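Uncharacterized N-acetyltransferase D2E76_00625 (Mycobacteroides abscessus, PDB 6YCA) probably transfers acetyl groups from acetyl coenzyme A to amine substrates as an Eis-type GNAT N-acetyltransferase that is unable to modify aminoglycosides. Local coordinates at residues 173-178 with 222-227; 332-337 with 364-369; 87-92 with 320-325; 60-65 with 203-208; 234-239 with 248-253. All coordinates share one frame; numbering follows the deposited sequence.

Interaction 1: 173-178 with 222-227; sequences GAIALL and YVVTHP
Ile175, Leu177 and Val224 form the apolar side of a short antiparallel ladder between strand 176-177, the outermost strand on this side within the chain, and strand 222-226. Val224 serves both partners, one with each branch: CG1 lies 3.5 Å from CG2 of Ile175, whose side chain crosses it at about a right angle, while CG2 runs beside CD2 of Leu177 at 3.7 Å. With CG1 anti to the backbone N (chi1 168°), one methyl is directed at Ile175 and the other at Leu177. On the other side of the ladder, Ala176 CB meets Thr225 CG2 at 3.6 Å. The backbone holds these pairs in step. Ala176 and Thr225 exchange two bonds, with Thr225 N reaching Ala176 O at 3.0 Å, and Leu178 N donates to Val223 O at 2.9 Å. Where the strand pairing ends, Ala174 CB packs on Pro227 CD at 3.7 Å.

Further out, helix 259-270 supports Ile175 and Val224 through His268, and His226 ND1 receives Asp228 N. Leu177 and Val224 also pack on Arg44 of the second subunit. The chemistry implies a division of labour: backbone bonds fix strand 176-177 on strand 222-226, while the touching aliphatic branches give it an apolar flank shared with the subunit interface.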
# COMPACT_ATOMS: atom_id res chain seq x y z
N GLY A 173 6.72 30.07 28.38
CA GLY A 173 7.74 30.18 29.40
C GLY A 173 7.41 29.36 30.62
O GLY A 173 8.31 28.86 31.30
N ALA A 174 6.12 29.21 30.93
CA ALA A 174 5.69 28.41 32.07
C ALA A 174 5.75 26.91 31.80
O ALA A 174 5.41 26.13 32.70
CB ALA A 174 4.27 28.80 32.49
N ILE A 175 6.16 26.50 30.61
CA ILE A 175 6.31 25.08 30.30
C ILE A 175 7.55 24.55 30.99
O ILE A 175 8.61 25.19 30.99
CB ILE A 175 6.38 24.89 28.77
CG1 ILE A 175 5.00 25.10 28.14
CG2 ILE A 175 6.93 23.53 28.41
CD1 ILE A 175 3.97 24.11 28.62
N ALA A 176 7.42 23.37 31.61
CA ALA A 176 8.53 22.74 32.31
C ALA A 176 8.61 21.27 31.89
O ALA A 176 7.60 20.57 31.87
CB ALA A 176 8.35 22.85 33.82
N LEU A 177 9.82 20.82 31.57
CA LEU A 177 10.02 19.41 31.24
C LEU A 177 10.13 18.64 32.54
O LEU A 177 10.93 18.99 33.41
CB LEU A 177 11.30 19.25 30.42
CG LEU A 177 11.44 20.19 29.23
CD1 LEU A 177 12.76 19.95 28.51
CD2 LEU A 177 10.27 20.07 28.28
N LEU A 178 9.35 17.56 32.66
CA LEU A 178 9.28 16.82 33.91
C LEU A 178 9.33 15.32 33.64
O LEU A 178 8.85 14.52 34.45
CB LEU A 178 7.99 17.18 34.65
CG LEU A 178 7.81 16.79 36.11
CD1 LEU A 178 8.53 17.79 37.02
CD2 LEU A 178 6.34 16.65 36.47
N TYR A 222 7.43 11.09 27.39
CA TYR A 222 7.78 12.42 27.86
C TYR A 222 6.58 13.01 28.57
O TYR A 222 5.43 12.79 28.18
CB TYR A 222 8.18 13.30 26.68
CG TYR A 222 9.45 12.83 26.01
CD1 TYR A 222 10.68 12.99 26.62
CD2 TYR A 222 9.41 12.22 24.76
CE1 TYR A 222 11.84 12.56 26.02
CE2 TYR A 222 10.57 11.79 24.14
CZ TYR A 222 11.78 11.96 24.78
OH TYR A 222 12.93 11.54 24.18
N VAL A 223 6.84 13.74 29.65
CA VAL A 223 5.80 14.40 30.42
C VAL A 223 6.19 15.86 30.55
O VAL A 223 7.18 16.19 31.22
CB VAL A 223 5.58 13.76 31.80
CG1 VAL A 223 4.44 14.47 32.52
CG2 VAL A 223 5.29 12.29 31.67
N VAL A 224 5.42 16.73 29.91
CA VAL A 224 5.63 18.17 29.95
C VAL A 224 4.47 18.80 30.69
O VAL A 224 3.31 18.44 30.47
CB VAL A 224 5.78 18.73 28.52
CG1 VAL A 224 5.72 20.24 28.53
CG2 VAL A 224 7.09 18.24 27.92
N THR A 225 4.78 19.72 31.59
CA THR A 225 3.81 20.27 32.50
C THR A 225 3.62 21.76 32.27
O THR A 225 4.48 22.44 31.71
CB THR A 225 4.23 20.01 33.96
OG1 THR A 225 3.17 20.38 34.84
CG2 THR A 225 5.46 20.82 34.30
N HIS A 226 2.48 22.25 32.73
CA HIS A 226 2.09 23.65 32.82
C HIS A 226 1.47 23.84 34.20
O HIS A 226 1.02 22.87 34.82
CB HIS A 226 1.03 23.97 31.75
CG HIS A 226 0.64 25.42 31.71
ND1 HIS A 226 -0.38 25.94 32.49
CD2 HIS A 226 1.13 26.46 30.99
CE1 HIS A 226 -0.50 27.23 32.25
NE2 HIS A 226 0.40 27.57 31.34
N PRO A 227 1.50 25.07 34.75
CA PRO A 227 0.83 25.29 36.04
C PRO A 227 -0.61 24.82 36.09
O PRO A 227 -1.13 24.53 37.18
CB PRO A 227 0.94 26.81 36.22
CG PRO A 227 2.22 27.15 35.56
CD PRO A 227 2.36 26.20 34.38

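Interaction 2: 332-337 with 364-369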
# COMPACT_ATOMS: atom_id res chain seq x y z
N ILE A 332 -40.93 16.36 28.78
CA ILE A 332 -40.37 15.24 28.03
C ILE A 332 -40.96 13.95 28.58
O ILE A 332 -40.83 13.66 29.78
CB ILE A 332 -38.84 15.22 28.12
CG1 ILE A 332 -38.26 16.56 27.64
CG2 ILE A 332 -38.28 14.08 27.31
CD1 ILE A 332 -36.76 16.65 27.77
N GLU A 333 -41.59 13.16 27.72
CA GLU A 333 -42.06 11.84 28.10
C GLU A 333 -40.98 10.82 27.74
O GLU A 333 -40.63 10.67 26.56
CB GLU A 333 -43.38 11.50 27.40
CG GLU A 333 -43.99 10.17 27.83
CD GLU A 333 -45.32 9.87 27.16
OE1 GLU A 333 -45.89 10.77 26.53
OE2 GLU A 333 -45.80 8.72 27.27
N VAL A 334 -40.47 10.13 28.75
CA VAL A 334 -39.35 9.20 28.60
C VAL A 334 -39.88 7.78 28.70
O VAL A 334 -40.68 7.47 29.59
CB VAL A 334 -38.27 9.47 29.66
CG1 VAL A 334 -37.08 8.55 29.44
CG2 VAL A 334 -37.86 10.93 29.63
N GLN A 335 -39.44 6.92 27.78
CA GLN A 335 -39.76 5.50 27.81
C GLN A 335 -38.54 4.71 28.26
O GLN A 335 -37.45 4.88 27.70
CB GLN A 335 -40.23 5.01 26.44
CG GLN A 335 -40.51 3.52 26.41
CD GLN A 335 -41.32 3.11 25.20
OE1 GLN A 335 -42.54 3.30 25.17
NE2 GLN A 335 -40.66 2.54 24.20
N ASP A 336 -38.73 3.85 29.25
CA ASP A 336 -37.64 3.06 29.82
C ASP A 336 -38.19 1.68 30.17
O ASP A 336 -39.05 1.57 31.05
CB ASP A 336 -37.06 3.74 31.06
CG ASP A 336 -35.70 3.21 31.43
OD1 ASP A 336 -35.41 2.03 31.14
OD2 ASP A 336 -34.90 3.99 32.01
N THR A 337 -37.70 0.65 29.49
CA THR A 337 -38.20 -0.70 29.72
C THR A 337 -37.51 -1.37 30.90
O THR A 337 -38.18 -1.99 31.73
CB THR A 337 -38.01 -1.54 28.45
OG1 THR A 337 -38.74 -0.94 27.37
CG2 THR A 337 -38.51 -2.95 28.67
N VAL A 364 -39.30 10.38 23.83
CA VAL A 364 -38.01 9.81 23.47
C VAL A 364 -37.76 8.63 24.40
O VAL A 364 -38.22 8.62 25.55
CB VAL A 364 -36.91 10.89 23.57
CG1 VAL A 364 -37.20 11.84 24.72
CG2 VAL A 364 -35.53 10.30 23.68
N ASP A 365 -37.04 7.62 23.91
CA ASP A 365 -36.61 6.52 24.76
C ASP A 365 -35.35 6.90 25.54
O ASP A 365 -34.59 7.79 25.14
CB ASP A 365 -36.38 5.25 23.94
CG ASP A 365 -35.24 5.38 22.95
OD1 ASP A 365 -34.97 6.51 22.50
OD2 ASP A 365 -34.63 4.34 22.61
N VAL A 366 -35.12 6.19 26.64
CA VAL A 366 -34.06 6.56 27.57
C VAL A 366 -32.68 6.51 26.91
O VAL A 366 -31.77 7.26 27.30
CB VAL A 366 -34.14 5.71 28.86
CG1 VAL A 366 -33.79 4.26 28.58
CG2 VAL A 366 -33.23 6.29 29.94
N ALA A 367 -32.50 5.64 25.91
CA ALA A 367 -31.22 5.58 25.23
C ALA A 367 -30.94 6.87 24.47
O ALA A 367 -29.83 7.41 24.53
CB ALA A 367 -31.17 4.37 24.29
N ALA A 368 -31.93 7.38 23.73
CA ALA A 368 -31.73 8.60 22.97
C ALA A 368 -31.62 9.83 23.86
O ALA A 368 -30.89 10.77 23.54
CB ALA A 368 -32.83 8.78 21.93
N LEU A 369 -32.33 9.84 24.99
CA LEU A 369 -32.19 10.94 25.94
C LEU A 369 -30.76 11.01 26.48
O LEU A 369 -30.23 12.10 26.70
CB LEU A 369 -33.20 10.80 27.08
CG LEU A 369 -33.15 11.87 28.17
CD1 LEU A 369 -33.45 13.25 27.61
CD2 LEU A 369 -34.11 11.54 29.31
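Asp336 and Val366 meet where a parallel strand pair of the sterol carrier protein-like domain gives way to a helix, and the aspartate can be traced atom by atom. Its CB begins 4.1 Å from Val366 CG1. CG, swung anti to the backbone N (chi1 -162°), comes to 3.6 Å from the same methyl. The carboxylate then divides its work: OD1 accepts from Leu339 N, whereas OD2 lies 3.5 Å from Val366 CG2 and turns its charge to a salt bridge with Arg311 and a hydrogen bond from Asn342. The salt bridge and the two hydrogen bonds probably favour the ionised form of this buried group, while the valine packs against its flank.

Behind this pair, the backbones run in parallel register. Val364 N donates to Glu333 O at 3.1 Å, Val364 O accepts from Gln335 N, and Val366 N, already the first turn of the helix, reaches Gln335 O at 2.9 Å. Asp365 is the N-cap between strand and helix. Its OD1 accepts a weak capping bond from Ala368 N at 3.4 Å, and its OD2 forms a salt bridge with Arg144.

On the face that carries Val334 and Val364, the contacts are apolar: Ile332 CG2 touches Val364 CG1 at 3.6 Å, and Val334 CG2 meets Leu369 CD2 nearly crosswise at 3.8 Å. In the fold, Trp379 of helix 379-384 covers Ile332, Val364 and Leu369, while Val366 and Leu369 lean on Leu312 of strand 299-312 and on Val315 of helix 315-321.

Interaction 3: 87-92 with 320-325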
# COMPACT_ATOMS: atom_id res chain seq x y z
N THR A 87 -18.88 14.33 34.98
CA THR A 87 -19.16 15.76 34.90
C THR A 87 -20.24 16.02 33.85
O THR A 87 -20.03 15.75 32.66
CB THR A 87 -17.89 16.54 34.59
OG1 THR A 87 -16.88 16.24 35.56
CG2 THR A 87 -18.16 18.04 34.59
N VAL A 88 -21.37 16.56 34.29
CA VAL A 88 -22.51 16.87 33.42
C VAL A 88 -22.46 18.36 33.07
O VAL A 88 -21.72 19.11 33.72
CB VAL A 88 -23.83 16.50 34.11
CG1 VAL A 88 -23.83 15.03 34.48
CG2 VAL A 88 -24.04 17.38 35.34
N PRO A 89 -23.20 18.82 32.05
CA PRO A 89 -23.16 20.25 31.71
C PRO A 89 -23.45 21.14 32.90
O PRO A 89 -24.43 20.95 33.63
CB PRO A 89 -24.25 20.37 30.64
CG PRO A 89 -24.25 19.05 29.98
CD PRO A 89 -23.95 18.04 31.06
N GLY A 90 -22.59 22.14 33.09
CA GLY A 90 -22.63 22.99 34.26
C GLY A 90 -21.56 22.71 35.28
O GLY A 90 -21.41 23.48 36.23
N GLY A 91 -20.83 21.61 35.13
CA GLY A 91 -19.71 21.29 35.98
C GLY A 91 -20.02 20.35 37.12
O GLY A 91 -19.08 19.84 37.76
N SER A 92 -21.29 20.09 37.40
CA SER A 92 -21.66 19.22 38.51
C SER A 92 -21.15 17.80 38.27
O SER A 92 -21.12 17.31 37.14
CB SER A 92 -23.18 19.23 38.67
OG SER A 92 -23.55 18.66 39.90
N ALA A 320 -31.97 16.85 36.76
CA ALA A 320 -31.89 17.93 37.73
C ALA A 320 -30.45 18.34 38.01
O ALA A 320 -30.20 19.48 38.40
CB ALA A 320 -32.58 17.51 39.03
N ALA A 321 -29.49 17.43 37.80
CA ALA A 321 -28.10 17.73 38.13
C ALA A 321 -27.42 18.62 37.10
O ALA A 321 -26.40 19.23 37.43
CB ALA A 321 -27.31 16.43 38.28
N ARG A 322 -27.93 18.69 35.88
CA ARG A 322 -27.37 19.54 34.84
C ARG A 322 -28.09 20.88 34.80
O ARG A 322 -29.18 21.05 35.36
CB ARG A 322 -27.41 18.86 33.46
CG ARG A 322 -28.79 18.76 32.83
CD ARG A 322 -28.66 18.61 31.31
NE ARG A 322 -28.29 19.86 30.67
CZ ARG A 322 -28.01 19.99 29.37
NH1 ARG A 322 -28.06 18.93 28.57
NH2 ARG A 322 -27.68 21.17 28.87
N THR A 323 -27.45 21.84 34.15
CA THR A 323 -27.98 23.18 33.97
C THR A 323 -28.58 23.38 32.58
O THR A 323 -28.29 22.64 31.64
CB THR A 323 -26.88 24.21 34.24
OG1 THR A 323 -26.31 24.64 32.99
CG2 THR A 323 -25.82 23.63 35.14
N TYR A 324 -29.44 24.39 32.48
CA TYR A 324 -30.13 24.73 31.25
C TYR A 324 -30.11 26.24 31.07
O TYR A 324 -29.69 26.99 31.96
CB TYR A 324 -31.58 24.24 31.28
CG TYR A 324 -31.73 22.77 31.60
CD1 TYR A 324 -31.67 21.81 30.60
CD2 TYR A 324 -31.92 22.34 32.91
CE1 TYR A 324 -31.81 20.47 30.90
CE2 TYR A 324 -32.06 21.00 33.22
CZ TYR A 324 -32.00 20.07 32.20
OH TYR A 324 -32.13 18.73 32.50
N THR A 325 -30.59 26.69 29.91
CA THR A 325 -30.68 28.12 29.64
C THR A 325 -32.00 28.67 30.15
O THR A 325 -32.95 27.94 30.44
CB THR A 325 -30.52 28.40 28.15
OG1 THR A 325 -31.60 27.78 27.43
CG2 THR A 325 -29.21 27.85 27.63
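Pro89 and Arg322 meet ring against guanidinium, at a type II beta turn that runs from Val88 to Gly91 and links strands 75-87 and 93-104 in the first GNAT region. The proline lies over one face of the flat group, with CG 3.9 Å from Arg322 CZ and above the centre of the plane. The guanidinium is held in this orientation largely by Thr323 O. The arginine chain bends at its third torsion (chi3 -74°), bringing NE and NH2 side-on to this single acceptor, which lies close to the guanidinium plane, with Thr323 O 2.9 Å from Arg322 NE. NH2 has a second partner in Phe403 O, so the charged end is held within its own C-terminal domain while its face receives the turn.

One backbone bond joins the two parts directly: Thr323 N donates to Pro89 O at 3.2 Å, from a position above the carbonyl plane. Beside it, Val88 CG2 approaches Ala321 O at 3.7 Å, and Tyr373 of helix 366-373 packs on both Val88 and Arg322. The contact thus docks the hairpin turn onto the chain leaving helix 315-321. At its outer end the methyl CG2 of Thr323 rests 3.4 Å from Gly90 CA.

Interaction 4: 60-65 with 203-208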
# COMPACT_ATOMS: atom_id res chain seq x y z
N LEU A 60 -6.32 -4.47 40.75
CA LEU A 60 -6.98 -3.75 39.67
C LEU A 60 -8.49 -3.70 39.80
O LEU A 60 -9.16 -3.15 38.92
CB LEU A 60 -6.60 -4.37 38.32
CG LEU A 60 -5.10 -4.43 38.01
CD1 LEU A 60 -4.83 -5.24 36.75
CD2 LEU A 60 -4.52 -3.03 37.90
N LEU A 61 -9.05 -4.25 40.88
CA LEU A 61 -10.49 -4.33 41.04
C LEU A 61 -10.94 -3.62 42.31
O LEU A 61 -10.17 -3.44 43.26
CB LEU A 61 -10.98 -5.79 41.08
CG LEU A 61 -10.99 -6.54 39.75
CD1 LEU A 61 -11.39 -7.99 39.95
CD2 LEU A 61 -11.97 -5.86 38.82
N GLU A 62 -12.21 -3.22 42.32
CA GLU A 62 -12.87 -2.71 43.51
C GLU A 62 -13.81 -3.81 43.98
O GLU A 62 -14.76 -4.17 43.27
CB GLU A 62 -13.67 -1.45 43.17
CG GLU A 62 -14.48 -0.90 44.33
CD GLU A 62 -15.13 0.43 44.01
OE1 GLU A 62 -15.84 0.98 44.88
OE2 GLU A 62 -14.92 0.95 42.89
N LEU A 63 -13.56 -4.33 45.18
CA LEU A 63 -14.29 -5.49 45.66
C LEU A 63 -15.73 -5.14 46.00
O LEU A 63 -16.01 -4.13 46.66
CB LEU A 63 -13.61 -6.09 46.89
CG LEU A 63 -12.16 -6.55 46.71
CD1 LEU A 63 -11.63 -7.17 48.01
CD2 LEU A 63 -12.00 -7.50 45.53
N GLY A 64 -16.66 -5.96 45.51
CA GLY A 64 -18.06 -5.81 45.85
C GLY A 64 -18.92 -5.23 44.76
O GLY A 64 -20.04 -4.79 45.03
N ARG A 65 -18.43 -5.24 43.52
CA ARG A 65 -19.13 -4.64 42.40
C ARG A 65 -19.11 -5.57 41.20
O ARG A 65 -19.56 -5.19 40.12
CB ARG A 65 -18.47 -3.32 42.02
CG ARG A 65 -18.80 -2.14 42.93
CD ARG A 65 -18.25 -0.85 42.34
NE ARG A 65 -19.06 0.31 42.69
CZ ARG A 65 -19.97 0.86 41.89
NH1 ARG A 65 -20.20 0.34 40.69
NH2 ARG A 65 -20.65 1.92 42.30
N PRO A 203 -9.78 6.55 39.19
CA PRO A 203 -9.45 6.03 40.52
C PRO A 203 -8.01 5.54 40.56
O PRO A 203 -7.38 5.39 39.51
CB PRO A 203 -10.42 4.85 40.69
CG PRO A 203 -11.48 5.06 39.65
CD PRO A 203 -10.79 5.73 38.51
N PRO A 204 -7.47 5.27 41.75
CA PRO A 204 -6.11 4.70 41.81
C PRO A 204 -5.94 3.42 41.01
O PRO A 204 -4.85 3.19 40.48
CB PRO A 204 -5.89 4.48 43.32
CG PRO A 204 -7.25 4.57 43.94
CD PRO A 204 -8.01 5.53 43.09
N GLN A 205 -6.98 2.59 40.91
CA GLN A 205 -6.87 1.38 40.10
C GLN A 205 -6.62 1.70 38.64
O GLN A 205 -5.92 0.94 37.95
CB GLN A 205 -8.12 0.49 40.24
CG GLN A 205 -8.40 -0.04 41.63
CD GLN A 205 -9.55 0.69 42.32
OE1 GLN A 205 -9.66 1.91 42.23
NE2 GLN A 205 -10.40 -0.07 43.00
N TRP A 206 -7.17 2.82 38.14
CA TRP A 206 -6.91 3.20 36.76
C TRP A 206 -5.45 3.57 36.55
O TRP A 206 -4.84 3.20 35.54
CB TRP A 206 -7.83 4.35 36.35
CG TRP A 206 -7.71 4.74 34.90
CD1 TRP A 206 -8.47 4.28 33.87
CD2 TRP A 206 -6.79 5.69 34.34
NE1 TRP A 206 -8.07 4.87 32.69
CE2 TRP A 206 -7.04 5.74 32.95
CE3 TRP A 206 -5.78 6.50 34.87
CZ2 TRP A 206 -6.32 6.56 32.09
CZ3 TRP A 206 -5.07 7.31 34.01
CH2 TRP A 206 -5.34 7.34 32.64
N TRP A 207 -4.85 4.28 37.52
CA TRP A 207 -3.45 4.64 37.40
C TRP A 207 -2.56 3.42 37.63
O TRP A 207 -1.51 3.27 36.99
CB TRP A 207 -3.11 5.75 38.40
CG TRP A 207 -3.86 7.01 38.15
CD1 TRP A 207 -5.03 7.39 38.73
CD2 TRP A 207 -3.52 8.05 37.23
NE1 TRP A 207 -5.43 8.61 38.24
CE2 TRP A 207 -4.52 9.04 37.32
CE3 TRP A 207 -2.46 8.24 36.34
CZ2 TRP A 207 -4.48 10.20 36.55
CZ3 TRP A 207 -2.43 9.40 35.58
CH2 TRP A 207 -3.43 10.37 35.70
N ARG A 208 -2.98 2.52 38.54
CA ARG A 208 -2.29 1.26 38.76
C ARG A 208 -2.25 0.45 37.47
O ARG A 208 -1.23 -0.16 37.14
CB ARG A 208 -3.00 0.52 39.91
CG ARG A 208 -2.42 -0.83 40.28
CD ARG A 208 -1.04 -0.70 40.84
NE ARG A 208 -0.45 -2.02 41.00
CZ ARG A 208 0.11 -2.67 39.99
NH1 ARG A 208 0.13 -2.13 38.78
NH2 ARG A 208 0.66 -3.86 40.19
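Gln205 presents its flat amide to the chain at Leu61 and Glu62, nitrogen end foremost: NE2 lies 3.6 Å from Glu62 CB and donates a weak but straight bond to Leu61 O at 3.4 Å. A bend in the chain of the glutamine (chi2 105°) carries the amide across from the helix. The other flat groups of this helix start are the indoles of Trp206 and Trp207. Trp206 sets CZ3 over the centre of one face of Trp207, 3.5 Å above that ring's plane, while Trp207 CG sits at the edge of Trp206, in its plane.

A second touch is aliphatic. Leu60 CD2 meets Arg208 CG at 3.9 Å, the side chains crossing at about a right angle. On the opposing segment, the hydroxyl of Tyr82 hydrogen-bonds to Leu60 O and its side chain packs on Leu61 and Glu62, while Thr83 engages Glu62 OE1, so strand 75-87 probably helps to position and steady this segment.

The contact brings the first turns of helix 204-216, in the second GNAT region, against the segment before strand 67-70 in the first. With one weak amide bond and a few van der Waals contacts, the chemistry implies a light junction, with a stronger polar tie alongside in the salt bridge of Arg208 to Glu59.

Interaction 5: 234-239 with 248-253; sequences RPQDTA and TISVDD
Arg234 and Asp252 carry opposite charges on the same side of an antiparallel beta hairpin, yet they do not form a salt bridge. NH1 stays 4.1 Å from Asp252 OD2, and the oxygen lies well out of the guanidinium plane. With the two flat groups turned 78° apart, no N-H of the arginine points at the carboxylate. Each has a better partner nearby: Arg234 NH2 is bridged by Asp217, and Asp252 OD2 by Arg232, so what remains between them is probably a mild electrostatic attraction.

The hairpin is made of strands 229-235 and 248-256 in the second GNAT region. Arg234 and Ser250 form a hydrogen-bonded pair, with Arg234 N donating to Ser250 O at 2.8 Å and Ser250 N to Arg234 O at 2.7 Å. The next pair, Pro235 with Ile249, is non-hydrogen-bonded, a place where a proline, having no N-H to offer, fits the ladder without costing it a bond. The ladder resumes with Gln236 N, which reaches Thr248 O at 3.0 Å, before the chain leaves the strand and turns at Asp237 in an inverse gamma turn.

Gln236 folds back over the other strand. A bend at its second torsion (chi2 -66°) places CG 3.4 Å from Thr248 O and OE1 3.3 Å from Ser250 CB. The buried Pro235 and Ile249 share the sheet face opposite that of Arg234 and Ser250, and pack on Gly48 and Val47, respectively, of the second subunit. Between these two residues, Ile249 CG2 stands 4.2 Å from Pro235 CA.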
# COMPACT_ATOMS: atom_id res chain seq x y z
N ARG A 234 4.84 10.28 23.14
CA ARG A 234 5.80 9.20 22.93
C ARG A 234 6.25 9.17 21.47
O ARG A 234 5.42 9.29 20.56
CB ARG A 234 5.14 7.86 23.27
CG ARG A 234 6.10 6.79 23.77
CD ARG A 234 5.33 5.58 24.30
NE ARG A 234 4.60 5.92 25.52
CZ ARG A 234 4.10 5.02 26.37
NH1 ARG A 234 3.46 5.43 27.46
NH2 ARG A 234 4.25 3.72 26.15
N PRO A 235 7.55 8.99 21.22
CA PRO A 235 8.01 8.82 19.84
C PRO A 235 7.63 7.44 19.32
O PRO A 235 7.57 6.46 20.06
CB PRO A 235 9.54 8.97 19.96
CG PRO A 235 9.84 8.54 21.35
CD PRO A 235 8.66 8.97 22.19
N GLN A 236 7.38 7.37 18.01
CA GLN A 236 6.93 6.12 17.40
C GLN A 236 8.05 5.21 16.94
O GLN A 236 8.61 4.44 17.73
CB GLN A 236 5.95 6.41 16.26
CG GLN A 236 4.69 7.11 16.72
CD GLN A 236 3.85 6.24 17.62
OE1 GLN A 236 3.82 6.42 18.84
NE2 GLN A 236 3.14 5.29 17.02
N ASP A 237 8.36 5.23 15.65
CA ASP A 237 9.30 4.26 15.07
C ASP A 237 10.73 4.70 15.37
O ASP A 237 11.48 5.17 14.51
CB ASP A 237 9.03 4.08 13.59
CG ASP A 237 7.60 3.66 13.31
OD1 ASP A 237 7.15 2.66 13.90
OD2 ASP A 237 6.93 4.34 12.50
N THR A 238 11.12 4.50 16.64
CA THR A 238 12.41 4.98 17.11
C THR A 238 13.56 4.25 16.43
O THR A 238 14.67 4.79 16.34
CB THR A 238 12.50 4.81 18.62
OG1 THR A 238 12.45 3.41 18.95
CG2 THR A 238 11.35 5.53 19.31
N ALA A 239 13.32 3.02 15.97
CA ALA A 239 14.37 2.29 15.27
C ALA A 239 14.77 2.98 13.97
O ALA A 239 15.90 2.81 13.50
CB ALA A 239 13.92 0.86 14.99
N THR A 248 7.27 10.80 13.81
CA THR A 248 5.98 11.01 14.45
C THR A 248 6.07 10.79 15.96
O THR A 248 6.74 9.86 16.43
CB THR A 248 4.95 10.01 13.88
OG1 THR A 248 4.90 10.14 12.46
CG2 THR A 248 3.57 10.26 14.46
N ILE A 249 5.39 11.65 16.72
CA ILE A 249 5.14 11.43 18.14
C ILE A 249 3.64 11.23 18.34
O ILE A 249 2.81 11.68 17.54
CB ILE A 249 5.67 12.57 19.05
CG1 ILE A 249 4.89 13.86 18.81
CG2 ILE A 249 7.16 12.77 18.86
CD1 ILE A 249 5.25 14.97 19.75
N SER A 250 3.30 10.57 19.44
CA SER A 250 1.91 10.25 19.77
C SER A 250 1.59 10.81 21.14
O SER A 250 2.23 10.45 22.13
CB SER A 250 1.70 8.74 19.75
OG SER A 250 0.34 8.44 19.98
N VAL A 251 0.57 11.67 21.21
CA VAL A 251 0.12 12.27 22.46
C VAL A 251 -1.05 11.44 22.97
O VAL A 251 -2.12 11.40 22.35
CB VAL A 251 -0.29 13.74 22.25
CG1 VAL A 251 -0.84 14.32 23.53
CG2 VAL A 251 0.88 14.56 21.76
N ASP A 252 -0.85 10.76 24.10
CA ASP A 252 -1.90 9.92 24.67
C ASP A 252 -2.76 10.63 25.72
O ASP A 252 -3.88 10.17 25.99
CB ASP A 252 -1.33 8.62 25.25
CG ASP A 252 -0.20 8.86 26.22
OD1 ASP A 252 0.22 10.03 26.34
OD2 ASP A 252 0.25 7.89 26.86
N ASP A 253 -2.29 11.73 26.29
CA ASP A 253 -3.07 12.44 27.31
C ASP A 253 -2.72 13.92 27.25
O ASP A 253 -1.54 14.28 27.35
CB ASP A 253 -2.80 11.87 28.70
CG ASP A 253 -4.02 11.91 29.60
OD1 ASP A 253 -5.14 12.13 29.09
OD2 ASP A 253 -3.87 11.72 30.83

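From the N terminus, segments 60-65 and 87-92 open interactions 4 and 3, and 173-178 then opens interaction 1. Interaction 4 closes at 203-208, before interaction 1 closes at 222-227, so these two cross; interaction 4 crosses interaction 3 as well, tying the first GNAT region to the second. Interaction 5 is a short local loop completed by 248-253. It adjoins interaction 1 through Tyr222 and Pro235 on neighbouring strands, and both reach the second subunit. The long loop completed at 320-325 by interaction 3 encloses interactions 1 and 5 and joins the first GNAT region to the C-terminal domain. Interaction 2 follows in series, wholly within that domain.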